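PDB 2PBP: enoyl-CoA hydratase subunit I from Geobacillus kaustophilus, which probably catalyses the reversible hydration of enoyl-CoA thioesters in fatty-acid or phenylacetate breakdown, as a hydro-lyase of the crotonase family. Local coordinates for residues G13-I18 with V52-G57; Q32-I37 with A86-L91; I93-M98 with I208-Q213. All coordinates share one frame; numbering follows the deposited sequence.

Interaction 1: residues G13-I18 with V52-G57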
# COMPACT_ATOMS: atom_id res chain seq x y z
N GLY A 13 -1.86 1.46 -29.24
CA GLY A 13 -2.92 0.65 -28.68
C GLY A 13 -3.68 1.50 -27.67
O GLY A 13 -4.09 2.61 -27.99
N ALA A 14 -3.84 0.98 -26.46
CA ALA A 14 -4.55 1.70 -25.41
C ALA A 14 -3.58 2.46 -24.51
O ALA A 14 -3.95 2.90 -23.41
CB ALA A 14 -5.38 0.73 -24.57
N VAL A 15 -2.35 2.63 -24.98
CA VAL A 15 -1.32 3.33 -24.21
C VAL A 15 -1.00 4.69 -24.83
O VAL A 15 -0.66 4.78 -26.01
CB VAL A 15 -0.02 2.49 -24.13
CG1 VAL A 15 1.05 3.24 -23.33
CG2 VAL A 15 -0.31 1.15 -23.48
N GLY A 16 -1.12 5.75 -24.04
CA GLY A 16 -0.81 7.08 -24.53
C GLY A 16 0.60 7.42 -24.08
O GLY A 16 0.93 7.26 -22.90
N ILE A 17 1.43 7.87 -25.01
CA ILE A 17 2.81 8.21 -24.69
C ILE A 17 3.07 9.71 -24.83
O ILE A 17 2.69 10.32 -25.83
CB ILE A 17 3.82 7.46 -25.62
CG1 ILE A 17 3.57 5.95 -25.57
CG2 ILE A 17 5.25 7.78 -25.21
CD1 ILE A 17 3.68 5.26 -24.20
N ILE A 18 3.69 10.29 -23.82
CA ILE A 18 4.04 11.70 -23.86
C ILE A 18 5.56 11.76 -23.71
O ILE A 18 6.12 11.39 -22.68
CB ILE A 18 3.38 12.49 -22.72
CG1 ILE A 18 1.85 12.49 -22.91
CG2 ILE A 18 3.91 13.91 -22.70
CD1 ILE A 18 1.05 12.93 -21.69
N VAL A 52 -3.60 3.62 -20.12
CA VAL A 52 -2.34 3.85 -19.42
C VAL A 52 -1.60 4.99 -20.11
O VAL A 52 -1.60 5.09 -21.34
CB VAL A 52 -1.43 2.59 -19.43
CG1 VAL A 52 -0.20 2.83 -18.55
CG2 VAL A 52 -2.21 1.38 -18.95
N ILE A 53 -0.98 5.85 -19.32
CA ILE A 53 -0.22 6.97 -19.83
C ILE A 53 1.23 6.77 -19.43
O ILE A 53 1.53 6.48 -18.27
CB ILE A 53 -0.72 8.31 -19.23
CG1 ILE A 53 -2.18 8.54 -19.63
CG2 ILE A 53 0.17 9.46 -19.69
CD1 ILE A 53 -2.90 9.63 -18.84
N VAL A 54 2.14 6.90 -20.39
CA VAL A 54 3.56 6.75 -20.13
C VAL A 54 4.29 8.06 -20.42
O VAL A 54 4.09 8.66 -21.48
CB VAL A 54 4.19 5.63 -21.00
CG1 VAL A 54 5.70 5.62 -20.84
CG2 VAL A 54 3.60 4.28 -20.62
N LEU A 55 5.10 8.51 -19.47
CA LEU A 55 5.87 9.74 -19.64
C LEU A 55 7.33 9.35 -19.77
O LEU A 55 7.82 8.49 -19.04
CB LEU A 55 5.73 10.65 -18.42
CG LEU A 55 4.35 11.11 -17.95
CD1 LEU A 55 4.54 12.10 -16.80
CD2 LEU A 55 3.60 11.76 -19.09
N THR A 56 8.02 9.97 -20.72
CA THR A 56 9.43 9.68 -20.91
C THR A 56 10.10 10.88 -21.57
O THR A 56 9.42 11.78 -22.07
CB THR A 56 9.64 8.41 -21.76
OG1 THR A 56 10.98 7.94 -21.59
CG2 THR A 56 9.40 8.71 -23.24
N GLY A 57 11.43 10.90 -21.56
CA GLY A 57 12.14 12.01 -22.16
C GLY A 57 12.97 11.63 -23.37
O GLY A 57 13.45 10.51 -23.49
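Val-15 to Ile-18 pair in parallel with Val-52 to Leu-55, residue for residue. The axes of segments 15-18 and 52-57 approach to 4.7 Å. Gly-16 and Ile-18 of the first strand use both N and O, so the bonds alternate in direction. Gly-16 N gives to Val-52 O at 2.8 Å, and Gly-16 O receives Val-54 N at 2.8 Å. Ile-18 N then reaches Val-54 O at 2.9 Å in a nearly straight bond (171° at the hydrogen), and Thr-56 N closes the ladder on Ile-18 O. The backbone of Ile-17 bonds instead to Arg-10 of strand 7-12, on the other side of its strand.

The tightest pair, Ile-17 with Val-54, is on the face of Val-15, Ile-17, Val-52 and Val-54. Ile-17 CG1 lies beside its own backbone N (chi1 -54°), and a second bend at chi2 swings CD1 across to Val-54. There CD1 meets Val-54 CB at only 3.3 Å, closer than usual for two carbons. Helix 186-198 lies over this face through Met-191 and Ala-194. On the other face Ile-18 and Leu-55 lie side by side, with Ile-18 CB 3.7 Å from Leu-55 CD2. Ala-40, Val-41 and Phe-44 of helix 31-46 cover Ile-18. That helix links the two strands in a beta-alpha-beta unit of the crotonase fold.

The loose end is at Ala-14, which is partly exposed. Its O holds Val-52 N only weakly, at 3.4 Å. Inward of it, backbone polar groups pair with each other between two aliphatic layers, which implies a sheet joined by main-chain bonds and sealed by hydrocarbon.

Interaction 2: residues Q32-I37 with A86-L91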
# COMPACT_ATOMS: atom_id res chain seq x y z
N GLN A 32 6.55 26.75 -18.95
CA GLN A 32 5.95 26.47 -20.25
C GLN A 32 5.89 24.96 -20.52
O GLN A 32 4.86 24.44 -20.98
CB GLN A 32 6.73 27.16 -21.37
CG GLN A 32 6.21 26.89 -22.78
CD GLN A 32 4.74 27.23 -22.93
OE1 GLN A 32 4.25 28.20 -22.36
NE2 GLN A 32 4.03 26.44 -23.73
N MET A 33 6.99 24.27 -20.24
CA MET A 33 7.06 22.82 -20.45
C MET A 33 6.03 22.11 -19.58
O MET A 33 5.30 21.24 -20.05
CB MET A 33 8.47 22.32 -20.11
CG MET A 33 8.63 20.80 -20.10
SD MET A 33 8.43 20.01 -21.72
CE MET A 33 10.15 19.96 -22.28
N VAL A 34 5.96 22.49 -18.30
CA VAL A 34 5.00 21.88 -17.39
C VAL A 34 3.57 22.08 -17.88
O VAL A 34 2.77 21.15 -17.84
CB VAL A 34 5.14 22.46 -15.96
CG1 VAL A 34 4.05 21.90 -15.05
CG2 VAL A 34 6.53 22.14 -15.41
N ALA A 35 3.26 23.28 -18.35
CA ALA A 35 1.91 23.57 -18.84
C ALA A 35 1.56 22.65 -20.00
O ALA A 35 0.44 22.15 -20.08
CB ALA A 35 1.80 25.03 -19.27
N GLU A 36 2.51 22.42 -20.90
CA GLU A 36 2.26 21.54 -22.04
C GLU A 36 2.05 20.10 -21.57
O GLU A 36 1.19 19.39 -22.09
CB GLU A 36 3.42 21.61 -23.04
CG GLU A 36 3.46 22.92 -23.82
CD GLU A 36 4.51 22.92 -24.91
OE1 GLU A 36 4.53 21.96 -25.71
OE2 GLU A 36 5.30 23.88 -24.98
N ILE A 37 2.84 19.68 -20.59
CA ILE A 37 2.72 18.33 -20.05
C ILE A 37 1.33 18.16 -19.44
O ILE A 37 0.66 17.16 -19.67
CB ILE A 37 3.80 18.05 -18.98
CG1 ILE A 37 5.19 18.10 -19.63
CG2 ILE A 37 3.55 16.70 -18.33
CD1 ILE A 37 6.35 18.19 -18.65
N ALA A 86 0.17 25.22 -9.21
CA ALA A 86 -1.22 24.78 -9.37
C ALA A 86 -1.22 23.77 -10.52
O ALA A 86 -2.04 22.85 -10.54
CB ALA A 86 -2.12 25.96 -9.70
N ASP A 87 -0.31 23.95 -11.47
CA ASP A 87 -0.21 23.03 -12.60
C ASP A 87 0.26 21.67 -12.10
O ASP A 87 -0.16 20.63 -12.61
CB ASP A 87 0.78 23.55 -13.66
CG ASP A 87 0.11 24.42 -14.70
OD1 ASP A 87 -1.13 24.58 -14.64
OD2 ASP A 87 0.82 24.94 -15.59
N TRP A 88 1.12 21.67 -11.09
CA TRP A 88 1.60 20.41 -10.55
C TRP A 88 0.47 19.71 -9.79
O TRP A 88 0.40 18.48 -9.77
CB TRP A 88 2.80 20.63 -9.62
CG TRP A 88 4.07 20.92 -10.37
CD1 TRP A 88 4.52 22.15 -10.79
CD2 TRP A 88 5.03 19.96 -10.82
NE1 TRP A 88 5.71 22.01 -11.46
CE2 TRP A 88 6.04 20.68 -11.50
CE3 TRP A 88 5.13 18.57 -10.72
CZ2 TRP A 88 7.15 20.04 -12.08
CZ3 TRP A 88 6.24 17.93 -11.29
CH2 TRP A 88 7.23 18.67 -11.96
N ASP A 89 -0.42 20.49 -9.19
CA ASP A 89 -1.54 19.91 -8.47
C ASP A 89 -2.46 19.21 -9.46
O ASP A 89 -3.08 18.20 -9.14
CB ASP A 89 -2.33 20.98 -7.71
CG ASP A 89 -1.52 21.62 -6.59
OD1 ASP A 89 -0.66 20.93 -6.00
OD2 ASP A 89 -1.76 22.81 -6.29
N ARG A 90 -2.57 19.76 -10.67
CA ARG A 90 -3.42 19.16 -11.69
C ARG A 90 -2.87 17.80 -12.09
O ARG A 90 -3.62 16.88 -12.40
CB ARG A 90 -3.51 20.09 -12.91
CG ARG A 90 -4.30 21.36 -12.61
CD ARG A 90 -4.20 22.41 -13.70
NE ARG A 90 -4.82 21.98 -14.95
CZ ARG A 90 -5.17 22.81 -15.93
NH1 ARG A 90 -4.96 24.12 -15.79
NH2 ARG A 90 -5.73 22.34 -17.03
N LEU A 91 -1.54 17.66 -12.07
CA LEU A 91 -0.91 16.40 -12.41
C LEU A 91 -1.21 15.37 -11.32
O LEU A 91 -1.40 14.18 -11.61
CB LEU A 91 0.60 16.58 -12.57
CG LEU A 91 1.08 17.35 -13.81
CD1 LEU A 91 2.59 17.45 -13.79
CD2 LEU A 91 0.60 16.63 -15.07
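This is a mainly apolar helix-to-helix contact, in which Val-34, Ala-35 and Ile-37 of helix 31-46 meet Asp-87, Trp-88 and Leu-91 of helix 86-92. It lies on the side of helix 31-46 away from strand 7-12, and no hydrogen bond crosses it. The axes of the two segments run at 29° to each other and come no closer than 9.7 Å, so side chains fill the gap.

Val-34 carries the contact with both methyls. With CG1 anti to the backbone N (chi1 175°), that methyl stands over one face of the Trp-88 indole, 4.2 Å from the centroid of the five-membered ring, in a CH-pi contact. CG2 reaches further along the ring, 4.0 Å from Trp-88 CZ2. Val-34 CG1 also touches Asp-87 CB at 3.9 Å.

Helix 86-92 thus packs beside the crossover helix of the beta-alpha-beta unit. Glu-112 and Leu-113 of helix 109-115 touch Trp-88, and Leu-113 also touches Leu-91.

At the partly exposed Ala-35, CB lies 3.8 Å from Asp-87 OD2, a contact without a polar bond. Further along, Ile-37 CG2 meets Leu-91 CD2 loosely at 4.4 Å. Arg-90 forms a salt bridge with Glu-42, a later residue of helix 31-46.

Interaction 3: residues I93-M98 with I208-Q213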
# COMPACT_ATOMS: atom_id res chain seq x y z
N ILE A 93 -3.87 14.95 -9.61
CA ILE A 93 -5.22 14.40 -9.63
C ILE A 93 -5.62 13.62 -10.88
O ILE A 93 -6.79 13.31 -11.07
CB ILE A 93 -6.27 15.50 -9.37
CG1 ILE A 93 -6.26 16.53 -10.49
CG2 ILE A 93 -6.00 16.16 -8.03
CD1 ILE A 93 -7.47 17.46 -10.53
N VAL A 94 -4.65 13.32 -11.74
CA VAL A 94 -4.93 12.55 -12.95
C VAL A 94 -5.37 11.16 -12.48
O VAL A 94 -4.69 10.53 -11.67
CB VAL A 94 -3.67 12.44 -13.83
CG1 VAL A 94 -3.90 11.45 -14.98
CG2 VAL A 94 -3.33 13.82 -14.39
N LYS A 95 -6.51 10.69 -12.97
CA LYS A 95 -7.03 9.39 -12.54
C LYS A 95 -6.55 8.18 -13.32
O LYS A 95 -6.49 7.08 -12.78
CB LYS A 95 -8.56 9.42 -12.52
CG LYS A 95 -9.12 10.35 -11.45
CD LYS A 95 -10.63 10.25 -11.36
CE LYS A 95 -11.18 11.16 -10.28
NZ LYS A 95 -10.65 10.82 -8.94
N THR A 96 -6.19 8.39 -14.58
CA THR A 96 -5.72 7.29 -15.42
C THR A 96 -4.34 6.83 -14.96
O THR A 96 -3.52 7.64 -14.53
CB THR A 96 -5.63 7.74 -16.89
OG1 THR A 96 -6.93 8.16 -17.34
CG2 THR A 96 -5.14 6.60 -17.77
N PRO A 97 -4.07 5.52 -15.03
CA PRO A 97 -2.75 5.02 -14.61
C PRO A 97 -1.63 5.72 -15.37
O PRO A 97 -1.70 5.88 -16.60
CB PRO A 97 -2.84 3.53 -14.93
CG PRO A 97 -4.27 3.22 -14.63
CD PRO A 97 -4.99 4.40 -15.28
N MET A 98 -0.61 6.15 -14.64
CA MET A 98 0.53 6.84 -15.23
C MET A 98 1.85 6.20 -14.85
O MET A 98 2.11 5.93 -13.68
CB MET A 98 0.57 8.31 -14.80
CG MET A 98 -0.30 9.24 -15.61
SD MET A 98 0.54 10.82 -15.81
CE MET A 98 0.64 11.35 -14.10
N ILE A 208 -8.90 1.65 -7.71
CA ILE A 208 -7.87 1.14 -6.81
C ILE A 208 -6.88 2.28 -6.57
O ILE A 208 -6.45 2.52 -5.44
CB ILE A 208 -7.10 -0.06 -7.43
CG1 ILE A 208 -7.91 -1.35 -7.25
CG2 ILE A 208 -5.72 -0.18 -6.78
CD1 ILE A 208 -8.22 -1.80 -5.80
N LYS A 209 -6.54 2.98 -7.64
CA LYS A 209 -5.61 4.10 -7.56
C LYS A 209 -6.17 5.17 -6.62
O LYS A 209 -5.44 5.73 -5.81
CB LYS A 209 -5.36 4.68 -8.96
CG LYS A 209 -4.51 5.94 -8.95
CD LYS A 209 -4.14 6.37 -10.37
CE LYS A 209 -3.53 7.76 -10.36
NZ LYS A 209 -3.03 8.16 -11.71
N GLU A 210 -7.47 5.46 -6.74
CA GLU A 210 -8.09 6.47 -5.88
C GLU A 210 -7.97 6.05 -4.42
O GLU A 210 -7.66 6.87 -3.55
CB GLU A 210 -9.57 6.65 -6.20
CG GLU A 210 -9.87 7.19 -7.58
CD GLU A 210 -11.35 7.51 -7.73
OE1 GLU A 210 -12.17 6.71 -7.24
OE2 GLU A 210 -11.68 8.54 -8.35
N ALA A 211 -8.24 4.78 -4.15
CA ALA A 211 -8.16 4.26 -2.79
C ALA A 211 -6.74 4.37 -2.26
O ALA A 211 -6.53 4.77 -1.11
CB ALA A 211 -8.63 2.80 -2.76
N VAL A 212 -5.76 4.03 -3.09
CA VAL A 212 -4.37 4.11 -2.67
C VAL A 212 -3.98 5.55 -2.37
O VAL A 212 -3.21 5.81 -1.45
CB VAL A 212 -3.43 3.52 -3.75
CG1 VAL A 212 -1.97 3.82 -3.40
CG2 VAL A 212 -3.64 2.02 -3.85
N GLN A 213 -4.51 6.49 -3.15
CA GLN A 213 -4.21 7.90 -2.93
C GLN A 213 -4.67 8.31 -1.53
O GLN A 213 -4.00 9.06 -0.84
CB GLN A 213 -4.91 8.79 -3.97
CG GLN A 213 -4.75 8.37 -5.43
CD GLN A 213 -3.31 8.20 -5.87
OE1 GLN A 213 -2.72 7.12 -5.71
NE2 GLN A 213 -2.73 9.25 -6.43
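Lys-209 reaches from helix 202-217 to the backbone of Val-94, Lys-95 and Thr-96, in the loop that leads into strand 98-102 of the crotonase fold. From CB onward its side chain leaves the helix toward this loop. CG is anti to the backbone N (chi1 174°), and the chain stays extended to its tip. CD passes Lys-95 O at 3.4 Å. CE lies 3.3 Å from Val-94 O. NZ then bonds to two carbonyls, Val-94 O at 2.9 Å and Thr-96 O at 2.9 Å. It approaches both from above the carbonyl plane, 40° out at Val-94 and 54° out at Thr-96. Asp-118 adds a salt bridge to the same NZ and also accepts Met-98 N. The buried ammonium group is thus held by two carbonyls and a carboxylate, which would be expected to favour its charged form.

Thr-96 OG1 turns to Asp-45 of helix 31-46. On the other side of the helix segment, Ala-211 and Val-212 pack on Thr-144 and Thr-148 of the second subunit.

A second salt bridge lies nearer the surface. Glu-210 OE1 bonds to Asn-230, while Lys-95, bent at its last torsion, brings NZ to within 2.6 Å of Glu-210 OE2, on the anti side of the carboxylate.

Overall arrangement
Helix 31-46 connects the two strands of interaction 1 along the chain, packs on their Ile-18 and Ile-53 face, and supplies one side of interaction 2. The centres of these two contacts are about 17 Å apart, and their nearest atoms about 5 Å, without touching. Interaction 3 joins interaction 1 directly. Ile-53 N lies 2.8 Å from Pro-97 O, a probable hydrogen bond, and Ile-53 CB packs on Met-98 CG at 3.8 Å. Their centres are about 16 Å apart. Interactions 2 and 3 barely meet, through Leu-91 O and Met-98 CE at 4.3 Å. Residues 86-91 and 93-98 follow closely in the chain, ahead of strand 98-102. Only interaction 3 also reaches the second subunit.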